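G/U mismatch-specific DNA glycosylase (Deinococcus radiodurans, PDB 2C2Q) is a DNA glycosylase of the uracil DNA glycosylase superfamily, a single-chain alpha/beta protein with helices packed round a small central mixed sheet. Local coordinates at residues 151-156 with 177-182; 14-19 with 107-112; 51-56 with 171-176. The protein carries 1 engineered substitution. All coordinates share one frame; numbering follows the deposited sequence.

Interaction 1: residues 151-156 with 177-182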
loop_
_atom_site.group_PDB
_atom_site.type_symbol
_atom_site.label_atom_id
_atom_site.label_comp_id
_atom_site.label_asym_id
_atom_site.label_seq_id
_atom_site.Cartn_x
_atom_site.Cartn_y
_atom_site.Cartn_z
ATOM N N GLU A 151 17.578 0.402 -0.818
ATOM C CA GLU A 151 17.263 -0.349 0.406
ATOM C C GLU A 151 15.753 -0.387 0.534
ATOM O O GLU A 151 15.224 -0.947 1.529
ATOM C CB GLU A 151 17.968 0.235 1.634
ATOM C CG GLU A 151 19.446 -0.214 1.684
ATOM C CD GLU A 151 20.320 0.623 2.606
ATOM O OE1 GLU A 151 20.109 1.866 2.667
ATOM O OE2 GLU A 151 21.241 0.009 3.255
ATOM N N THR A 152 15.099 0.139 -0.503
ATOM C CA THR A 152 13.588 0.108 -0.639
ATOM C C THR A 152 13.177 -0.936 -1.695
ATOM O O THR A 152 13.231 -0.684 -2.863
ATOM C CB THR A 152 12.983 1.487 -1.079
ATOM O OG1 THR A 152 13.237 2.487 -0.076
ATOM C CG2 THR A 152 11.398 1.394 -1.149
ATOM N N GLU A 153 12.803 -2.099 -1.223
ATOM C CA GLU A 153 12.330 -3.197 -2.079
ATOM C C GLU A 153 10.903 -2.898 -2.525
ATOM O O GLU A 153 10.156 -2.202 -1.833
ATOM C CB GLU A 153 12.197 -4.447 -1.237
ATOM C CG GLU A 153 13.413 -5.137 -0.692
ATOM C CD GLU A 153 12.967 -6.274 0.244
ATOM O OE1 GLU A 153 13.424 -6.280 1.375
ATOM O OE2 GLU A 153 12.136 -7.198 -0.135
ATOM N N LEU A 154 10.496 -3.494 -3.649
ATOM C CA LEU A 154 9.181 -3.156 -4.246
ATOM C C LEU A 154 8.443 -4.473 -4.458
ATOM O O LEU A 154 9.018 -5.466 -4.938
ATOM C CB LEU A 154 9.422 -2.438 -5.548
ATOM C CG LEU A 154 8.444 -1.535 -6.307
ATOM C CD1 LEU A 154 9.305 -0.807 -7.293
ATOM C CD2 LEU A 154 7.322 -2.316 -7.011
ATOM N N TRP A 155 7.163 -4.508 -4.095
ATOM C CA TRP A 155 6.418 -5.760 -4.087
ATOM C C TRP A 155 5.094 -5.452 -4.743
ATOM O O TRP A 155 4.618 -4.296 -4.719
ATOM C CB TRP A 155 6.143 -6.243 -2.643
ATOM C CG TRP A 155 7.324 -6.987 -1.968
ATOM C CD1 TRP A 155 8.589 -6.512 -1.743
ATOM C CD2 TRP A 155 7.303 -8.318 -1.439
ATOM N NE1 TRP A 155 9.353 -7.450 -1.079
ATOM C CE2 TRP A 155 8.600 -8.581 -0.898
ATOM C CE3 TRP A 155 6.328 -9.331 -1.375
ATOM C CZ2 TRP A 155 8.936 -9.817 -0.298
ATOM C CZ3 TRP A 155 6.661 -10.559 -0.767
ATOM C CH2 TRP A 155 7.980 -10.795 -0.266
ATOM N N VAL A 156 4.493 -6.502 -5.314
ATOM C CA VAL A 156 3.172 -6.364 -5.951
ATOM C C VAL A 156 2.311 -7.460 -5.381
ATOM O O VAL A 156 2.757 -8.619 -5.265
ATOM C CB VAL A 156 3.258 -6.414 -7.493
ATOM C CG1 VAL A 156 1.853 -6.428 -8.132
ATOM C CG2 VAL A 156 4.055 -5.206 -8.070
ATOM N N GLY A 177 4.740 -10.794 4.805
ATOM C CA GLY A 177 4.663 -10.900 6.274
ATOM C C GLY A 177 5.979 -11.465 6.850
ATOM O O GLY A 177 6.506 -10.978 7.863
ATOM N N ASP A 178 6.480 -12.487 6.196
ATOM C CA ASP A 178 7.694 -13.195 6.634
ATOM C C ASP A 178 8.886 -12.286 6.473
ATOM O O ASP A 178 9.765 -12.250 7.358
ATOM C CB ASP A 178 7.912 -14.359 5.689
ATOM C CG ASP A 178 6.972 -15.508 5.969
ATOM O OD1 ASP A 178 6.234 -15.515 7.016
ATOM O OD2 ASP A 178 6.945 -16.449 5.176
ATOM N N ARG A 179 8.929 -11.608 5.327
ATOM C CA ARG A 179 9.979 -10.621 5.001
ATOM C C ARG A 179 10.041 -9.439 5.987
ATOM O O ARG A 179 11.144 -9.001 6.370
ATOM C CB ARG A 179 9.829 -10.092 3.587
ATOM C CG ARG A 179 10.938 -9.091 3.202
ATOM C CD ARG A 179 12.348 -9.713 3.226
ATOM N NE ARG A 179 13.350 -8.753 2.824
ATOM C CZ ARG A 179 14.568 -8.676 3.378
ATOM N NH1 ARG A 179 14.930 -9.532 4.334
ATOM N NH2 ARG A 179 15.411 -7.743 2.960
ATOM N N VAL A 180 8.872 -8.946 6.398
ATOM C CA VAL A 180 8.790 -7.900 7.416
ATOM C C VAL A 180 9.288 -8.429 8.779
ATOM O O VAL A 180 10.095 -7.762 9.465
ATOM C CB VAL A 180 7.346 -7.297 7.500
ATOM C CG1 VAL A 180 7.150 -6.471 8.779
ATOM C CG2 VAL A 180 7.082 -6.492 6.266
ATOM N N ARG A 181 8.809 -9.620 9.163
ATOM C CA ARG A 181 9.311 -10.314 10.361
ATOM C C ARG A 181 10.845 -10.448 10.336
ATOM O O ARG A 181 11.523 -10.187 11.321
ATOM C CB ARG A 181 8.677 -11.705 10.366
ATOM C CG ARG A 181 8.708 -12.495 11.653
ATOM C CD ARG A 181 7.550 -13.561 11.669
ATOM N NE ARG A 181 6.248 -12.900 11.466
ATOM C CZ ARG A 181 5.417 -13.042 10.403
ATOM N NH1 ARG A 181 5.674 -13.876 9.380
ATOM N NH2 ARG A 181 4.291 -12.331 10.369
ATOM N N GLU A 182 11.369 -10.859 9.193
ATOM C CA GLU A 182 12.807 -11.068 8.982
ATOM C C GLU A 182 13.598 -9.754 9.106
ATOM O O GLU A 182 14.705 -9.713 9.647
ATOM C CB GLU A 182 12.967 -11.611 7.580
ATOM C CG GLU A 182 14.374 -11.802 7.069
ATOM C CD GLU A 182 14.408 -12.491 5.711
ATOM O OE1 GLU A 182 15.065 -13.562 5.597
ATOM O OE2 GLU A 182 13.813 -11.992 4.733
#

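Interaction 2: residues 14-19 with 107-112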
loop_
_atom_site.group_PDB
_atom_site.type_symbol
_atom_site.label_atom_id
_atom_site.label_comp_id
_atom_site.label_asym_id
_atom_site.label_seq_id
_atom_site.Cartn_x
_atom_site.Cartn_y
_atom_site.Cartn_z
ATOM N N GLY A 14 -4.652 19.658 3.155
ATOM C CA GLY A 14 -6.094 19.404 3.050
ATOM C C GLY A 14 -6.725 18.947 1.727
ATOM O O GLY A 14 -7.956 18.899 1.606
ATOM N N GLU A 15 -5.961 18.638 0.703
ATOM C CA GLU A 15 -6.592 18.182 -0.521
ATOM C C GLU A 15 -6.844 16.662 -0.481
ATOM O O GLU A 15 -7.695 16.156 -1.207
ATOM C CB GLU A 15 -5.774 18.542 -1.725
ATOM C CG GLU A 15 -5.593 20.067 -1.840
ATOM C CD GLU A 15 -4.882 20.509 -3.106
ATOM O OE1 GLU A 15 -4.523 19.677 -3.985
ATOM O OE2 GLU A 15 -4.698 21.759 -3.249
ATOM N N TYR A 16 -6.079 15.944 0.323
ATOM C CA TYR A 16 -6.219 14.457 0.277
ATOM C C TYR A 16 -7.531 14.059 0.957
ATOM O O TYR A 16 -7.896 14.620 1.995
ATOM C CB TYR A 16 -5.081 13.782 0.991
ATOM C CG TYR A 16 -3.727 13.864 0.324
ATOM C CD1 TYR A 16 -3.554 14.379 -0.986
ATOM C CD2 TYR A 16 -2.589 13.442 1.027
ATOM C CE1 TYR A 16 -2.287 14.447 -1.541
ATOM C CE2 TYR A 16 -1.338 13.529 0.493
ATOM C CZ TYR A 16 -1.178 14.018 -0.776
ATOM O OH TYR A 16 0.116 14.042 -1.249
ATOM N N LEU A 17 -8.222 13.073 0.390
ATOM C CA LEU A 17 -9.502 12.602 0.907
ATOM C C LEU A 17 -9.295 11.896 2.242
ATOM O O LEU A 17 -10.111 12.023 3.144
ATOM C CB LEU A 17 -10.226 11.689 -0.100
ATOM C CG LEU A 17 -10.449 12.233 -1.539
ATOM C CD1 LEU A 17 -11.214 11.263 -2.335
ATOM C CD2 LEU A 17 -11.155 13.619 -1.486
ATOM N N VAL A 18 -8.161 11.169 2.388
ATOM C CA VAL A 18 -7.801 10.488 3.615
ATOM C C VAL A 18 -6.265 10.718 3.811
ATOM O O VAL A 18 -5.580 10.727 2.793
ATOM C CB VAL A 18 -8.037 8.977 3.527
ATOM C CG1 VAL A 18 -7.846 8.391 4.928
ATOM C CG2 VAL A 18 -9.512 8.715 3.023
ATOM N N PRO A 19 -5.801 11.039 5.024
ATOM C CA PRO A 19 -4.365 11.281 5.261
ATOM C C PRO A 19 -3.501 10.077 4.848
ATOM O O PRO A 19 -3.927 8.904 4.983
ATOM C CB PRO A 19 -4.260 11.472 6.776
ATOM C CG PRO A 19 -5.582 12.043 7.164
ATOM C CD PRO A 19 -6.567 11.233 6.287
ATOM N N ARG A 107 6.458 8.811 -5.588
ATOM C CA ARG A 107 7.908 8.619 -5.665
ATOM C C ARG A 107 8.634 9.607 -4.790
ATOM O O ARG A 107 9.571 9.227 -4.112
ATOM C CB ARG A 107 8.345 8.700 -7.104
ATOM C CG ARG A 107 8.189 7.373 -7.869
ATOM C CD ARG A 107 8.511 7.549 -9.387
ATOM N NE ARG A 107 8.272 6.347 -10.205
ATOM C CZ ARG A 107 9.106 5.318 -10.329
ATOM N NH1 ARG A 107 10.271 5.290 -9.666
ATOM N NH2 ARG A 107 8.768 4.280 -11.105
ATOM N N ARG A 108 8.172 10.850 -4.748
ATOM C CA ARG A 108 8.767 11.858 -3.840
ATOM C C ARG A 108 8.664 11.485 -2.364
ATOM O O ARG A 108 9.599 11.679 -1.600
ATOM C CB ARG A 108 8.151 13.222 -4.050
ATOM C CG ARG A 108 8.508 13.813 -5.393
ATOM C CD ARG A 108 7.602 14.996 -5.849
ATOM N NE ARG A 108 7.494 16.086 -4.881
ATOM C CZ ARG A 108 6.342 16.545 -4.384
ATOM N NH1 ARG A 108 5.185 15.996 -4.772
ATOM N NH2 ARG A 108 6.341 17.550 -3.497
ATOM N N LYS A 109 7.511 10.938 -1.969
ATOM C CA LYS A 109 7.340 10.452 -0.637
ATOM C C LYS A 109 8.311 9.282 -0.323
ATOM O O LYS A 109 8.807 9.178 0.761
ATOM C CB LYS A 109 5.876 10.030 -0.424
ATOM C CG LYS A 109 4.890 11.210 -0.455
ATOM C CD LYS A 109 3.442 10.692 -0.604
ATOM C CE LYS A 109 2.541 11.808 -0.957
ATOM N NZ LYS A 109 1.109 11.322 -1.213
ATOM N N VAL A 110 8.461 8.343 -1.255
ATOM C CA VAL A 110 9.283 7.183 -1.012
ATOM C C VAL A 110 10.746 7.626 -0.806
ATOM O O VAL A 110 11.437 7.086 0.040
ATOM C CB VAL A 110 9.168 6.190 -2.149
ATOM C CG1 VAL A 110 10.162 5.054 -1.975
ATOM C CG2 VAL A 110 7.750 5.595 -2.161
ATOM N N GLU A 111 11.139 8.613 -1.587
ATOM C CA GLU A 111 12.516 9.154 -1.569
ATOM C C GLU A 111 12.760 9.841 -0.236
ATOM O O GLU A 111 13.848 9.770 0.318
ATOM C CB GLU A 111 12.709 10.166 -2.700
ATOM C CG GLU A 111 14.047 10.939 -2.609
ATOM C CD GLU A 111 15.279 10.041 -2.456
ATOM O OE1 GLU A 111 15.338 8.953 -3.091
ATOM O OE2 GLU A 111 16.217 10.416 -1.699
ATOM N N HIS A 112 11.746 10.565 0.222
ATOM C CA HIS A 112 11.813 11.265 1.488
ATOM C C HIS A 112 11.819 10.328 2.692
ATOM O O HIS A 112 12.737 10.371 3.533
ATOM C CB HIS A 112 10.705 12.336 1.583
ATOM C CG HIS A 112 10.700 13.036 2.901
ATOM N ND1 HIS A 112 11.593 14.051 3.209
ATOM C CD2 HIS A 112 9.996 12.802 4.030
ATOM C CE1 HIS A 112 11.399 14.435 4.459
ATOM N NE2 HIS A 112 10.426 13.703 4.971
#

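Interaction 3: residues 51-56 with 171-176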
loop_
_atom_site.group_PDB
_atom_site.type_symbol
_atom_site.label_atom_id
_atom_site.label_comp_id
_atom_site.label_asym_id
_atom_site.label_seq_id
_atom_site.Cartn_x
_atom_site.Cartn_y
_atom_site.Cartn_z
ATOM N N ASN A 51 -13.731 -6.157 1.767
ATOM C CA ASN A 51 -12.352 -6.064 1.344
ATOM C C ASN A 51 -11.520 -6.859 2.350
ATOM O O ASN A 51 -11.688 -6.661 3.553
ATOM C CB ASN A 51 -11.867 -4.577 1.300
ATOM C CG ASN A 51 -10.515 -4.473 0.630
ATOM O OD1 ASN A 51 -9.535 -5.033 1.137
ATOM N ND2 ASN A 51 -10.447 -3.816 -0.538
ATOM N N LYS A 52 -10.626 -7.745 1.875
ATOM C CA LYS A 52 -9.897 -8.696 2.760
ATOM C C LYS A 52 -8.625 -8.090 3.395
ATOM O O LYS A 52 -7.907 -8.772 4.110
ATOM C CB LYS A 52 -9.424 -9.957 1.972
ATOM C CG LYS A 52 -10.518 -10.682 1.234
ATOM C CD LYS A 52 -9.966 -12.031 0.649
ATOM C CE LYS A 52 -9.989 -11.925 -0.851
ATOM N NZ LYS A 52 -11.367 -11.883 -1.363
ATOM N N PHE A 53 -8.319 -6.790 3.131
ATOM C CA PHE A 53 -7.038 -6.258 3.553
ATOM C C PHE A 53 -6.761 -6.418 5.072
ATOM O O PHE A 53 -5.674 -6.927 5.431
ATOM C CB PHE A 53 -7.022 -4.758 3.220
ATOM C CG PHE A 53 -5.723 -4.071 3.572
ATOM C CD1 PHE A 53 -4.628 -4.082 2.716
ATOM C CD2 PHE A 53 -5.643 -3.296 4.757
ATOM C CE1 PHE A 53 -3.444 -3.381 3.058
ATOM C CE2 PHE A 53 -4.464 -2.626 5.081
ATOM C CZ PHE A 53 -3.388 -2.673 4.261
ATOM N N TRP A 54 -7.645 -5.922 5.939
ATOM C CA TRP A 54 -7.416 -5.925 7.413
ATOM C C TRP A 54 -7.291 -7.364 7.983
ATOM O O TRP A 54 -6.334 -7.652 8.706
ATOM C CB TRP A 54 -8.427 -5.104 8.159
ATOM C CG TRP A 54 -8.323 -3.656 7.768
ATOM C CD1 TRP A 54 -9.225 -2.960 7.053
ATOM C CD2 TRP A 54 -7.200 -2.753 8.017
ATOM N NE1 TRP A 54 -8.786 -1.657 6.858
ATOM C CE2 TRP A 54 -7.532 -1.508 7.390
ATOM C CE3 TRP A 54 -5.952 -2.876 8.663
ATOM C CZ2 TRP A 54 -6.714 -0.375 7.483
ATOM C CZ3 TRP A 54 -5.106 -1.748 8.725
ATOM C CH2 TRP A 54 -5.500 -0.514 8.129
ATOM N N ARG A 55 -8.159 -8.237 7.494
ATOM C CA ARG A 55 -8.062 -9.708 7.812
ATOM C C ARG A 55 -6.696 -10.236 7.379
ATOM O O ARG A 55 -6.024 -10.948 8.145
ATOM C CB ARG A 55 -9.144 -10.439 7.042
ATOM C CG ARG A 55 -9.240 -11.968 7.193
ATOM C CD ARG A 55 -10.543 -12.447 6.441
ATOM N NE ARG A 55 -11.400 -11.256 6.211
ATOM C CZ ARG A 55 -12.177 -11.041 5.143
ATOM N NH1 ARG A 55 -12.288 -11.966 4.178
ATOM N NH2 ARG A 55 -12.877 -9.903 5.049
ATOM N N THR A 56 -6.285 -9.926 6.141
ATOM C CA THR A 56 -5.057 -10.433 5.597
ATOM C C THR A 56 -3.842 -9.978 6.394
ATOM O O THR A 56 -2.992 -10.779 6.754
ATOM C CB THR A 56 -4.931 -10.104 4.061
ATOM O OG1 THR A 56 -6.058 -10.684 3.350
ATOM C CG2 THR A 56 -3.638 -10.661 3.443
ATOM N N GLU A 171 -0.233 -16.412 -0.856
ATOM C CA GLU A 171 1.219 -16.615 -0.863
ATOM C C GLU A 171 2.018 -15.293 -0.847
ATOM O O GLU A 171 2.923 -15.178 -0.015
ATOM C CB GLU A 171 1.702 -17.469 -2.044
ATOM C CG GLU A 171 3.142 -17.943 -1.857
ATOM C CD GLU A 171 3.572 -18.906 -2.962
ATOM O OE1 GLU A 171 2.892 -18.942 -4.034
ATOM O OE2 GLU A 171 4.601 -19.603 -2.767
ATOM N N PRO A 172 1.733 -14.343 -1.765
ATOM C CA PRO A 172 2.540 -13.102 -1.823
ATOM C C PRO A 172 2.465 -12.269 -0.530
ATOM O O PRO A 172 3.522 -11.719 -0.095
ATOM C CB PRO A 172 1.955 -12.363 -3.041
ATOM C CG PRO A 172 1.335 -13.508 -3.888
ATOM C CD PRO A 172 0.726 -14.359 -2.861
ATOM N N TRP A 173 1.282 -12.229 0.086
ATOM C CA TRP A 173 1.024 -11.533 1.349
ATOM C C TRP A 173 1.742 -12.241 2.543
ATOM O O TRP A 173 2.232 -11.622 3.472
ATOM C CB TRP A 173 -0.497 -11.468 1.645
ATOM C CG TRP A 173 -1.239 -10.561 0.746
ATOM C CD1 TRP A 173 -1.790 -10.846 -0.484
ATOM C CD2 TRP A 173 -1.520 -9.170 1.000
ATOM N NE1 TRP A 173 -2.381 -9.716 -1.026
ATOM C CE2 TRP A 173 -2.267 -8.680 -0.126
ATOM C CE3 TRP A 173 -1.250 -8.295 2.081
ATOM C CZ2 TRP A 173 -2.686 -7.332 -0.239
ATOM C CZ3 TRP A 173 -1.694 -6.926 1.971
ATOM C CH2 TRP A 173 -2.412 -6.483 0.831
ATOM N N GLN A 174 1.725 -13.578 2.562
ATOM C CA GLN A 174 2.402 -14.254 3.631
ATOM C C GLN A 174 3.922 -14.100 3.487
ATOM O O GLN A 174 4.628 -13.953 4.507
ATOM C CB GLN A 174 2.055 -15.751 3.608
ATOM C CG GLN A 174 2.694 -16.470 4.749
ATOM C CD GLN A 174 2.140 -16.117 6.091
ATOM O OE1 GLN A 174 0.931 -16.209 6.341
ATOM N NE2 GLN A 174 3.029 -15.717 6.991
ATOM N N ALA A 175 4.425 -14.138 2.254
ATOM C CA ALA A 175 5.868 -13.964 1.993
ATOM C C ALA A 175 6.313 -12.557 2.449
ATOM O O ALA A 175 7.458 -12.328 2.907
ATOM C CB ALA A 175 6.172 -14.149 0.523
ATOM N N LEU A 176 5.410 -11.611 2.240
ATOM C CA LEU A 176 5.672 -10.243 2.653
ATOM C C LEU A 176 5.728 -10.184 4.149
ATOM O O LEU A 176 6.684 -9.579 4.714
ATOM C CB LEU A 176 4.590 -9.291 2.077
ATOM C CG LEU A 176 4.814 -7.838 2.470
ATOM C CD1 LEU A 176 6.159 -7.300 2.032
ATOM C CD2 LEU A 176 3.659 -6.996 1.897
#

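Interaction 1: residues 151-156 with 177-182
Arg179 on helix 171-188 reaches across to Glu153 and Trp155 on strand 153-156; its methylenes lie by Trp155 while its guanidinium binds two carboxylates. CB lies 4.0 Å from Trp155 CZ2, an apolar touch on the indole. Arg179 CG is near that same carbon and also 4.0 Å from Glu153 OE2. The chain then turns about CB-CG (chi2 62°), which brings CD near Glu153 OE1. There Arg179 NE donates to Glu153 OE1 at 2.9 Å, and Arg179 NH2 reaches that same oxygen at 2.9 Å. The grip is side-on, with two nitrogens on one atom and both bonds clearly bent: NE meets OE1 on the syn side, whereas NH2 approaches from above the carboxylate plane. The third nitrogen, Arg179 NH1, forms a salt bridge with Glu182 OE2 at 2.7 Å, one turn further along the helix.

The second oxygen of Glu153 is used as well. Trp155 NE1 donates to Glu153 OE2 at 2.9 Å along an almost straight bond (176°) lying in the ring plane. Glutamate suits its place because its extended chain brings up a carboxylate whose two oxygens take Arg179 and Trp155 separately; arginine combines apolar methylenes with a many-handed tip. The result is a salt-bridge network of Glu153, Arg179 and Glu182, joining helix to strand where a helix packs on the face of an alpha/beta sheet.

Interaction 2: residues 14-19 with 107-112
Tyr16 and Lys109 approach each other from opposite directions, one out of the irregular segment 14-19 and the other off helix 103-113, and their polar ends meet. Lys109 NZ donates a hydrogen bond to Tyr16 OH at 2.9 Å. Close behind, Lys109 CE lies 3.3 Å from Tyr16 OH, and Lys109 NZ is also 3.6 Å from Tyr16 CZ, so the lysine tip is drawn up to the phenol end of the ring.

Lys109 leaves the helix with CG opposite its own carbonyl carbon (chi1 -67°). The lysine chain is extended beyond CG, which carries the ammonium group well away from the helix. Tyr16 makes the matching choice at its first torsion, with CG beside the backbone N (chi1 -70°), and this aims the hydroxyl at Lys109. The second torsion, -9°, only sets the turn of the ring plane about that line: the CA-CB bond lies almost in the plane of the ring instead of standing across it. Tyrosine fits here because a rigid ring can pack against Pro8 and Lys87 and still carry an oxygen at its far end. Lysine fits because its methylenes span the distance from the helix and bring a charged donor.

Both residues are buried. The stronger partner of the ammonium group is Asp20, just beyond the segment, whose OD2 forms a salt bridge with Lys109 NZ and would be expected to favour the protonated amine; Tyr16 OH is an additional acceptor. The contact thereby ties the loop leading toward strand 28-32 to helix 103-113, which lies between strands 80-84 and 117-120 along the chain, strands that flank 28-32 in the sheet.

Interaction 3: residues 51-56 with 171-176
The indole of Trp173 is met by Thr56 and Phe53 in quite different ways. Thr56 CG2 sits 3.3 Å above the indole plane, displaced toward the rim, and lies 3.6 Å from Trp173 CD2 at the ring fusion. Phe53 touches the far end of the six-membered ring, CD1 coming within 3.8 Å of Trp173 CH2. The two ring planes are nearly perpendicular, at 83°, with centroids 6.0 Å apart. Phe53 presents CD2 over the centre of the Trp54 ring, and Trp54 CD2 lies in plane at the Phe53 edge. Tyr46 stacks on Phe53, and Phe168 meets Trp173 at about 40°.

Threonine is apt at position 56 because its two branches do separate work. With CG2 opposite the backbone N, the methyl is turned to the indole, while Thr56 OG1 donates to Lys52 O at 2.8 Å, an oxygen that also accepts from Thr56 N. Asn51 OD1 accepts a capping bond from Phe53 N. Trp173 NE1 bonds to Pro158 O.

Phe53 and Trp173 both rest on Leu30 of strand 28-32. This is aromatic packing between helices 53-59 and 171-188 where they meet over the sheet, the layered arrangement of an alpha/beta fold.

How the interactions relate
Interactions 1 and 3 are neighbours, their centres about 13 Å apart, and share helix 171-188: its first turns serve 51-56, the following ones 151-156. Trp155 links them directly, CZ3 lying 3.4 Å from Pro172 O. Interaction 2 lies apart, its centre about 21 Å from that of interaction 1 and 23 Å from that of interaction 3, across the chain's centre from the latter. It still touches interaction 1 through Thr152 and Val110. Along the chain interaction 2 closes before interaction 1 opens, while interaction 3 crosses both, so segments distant in sequence meet round one sheet.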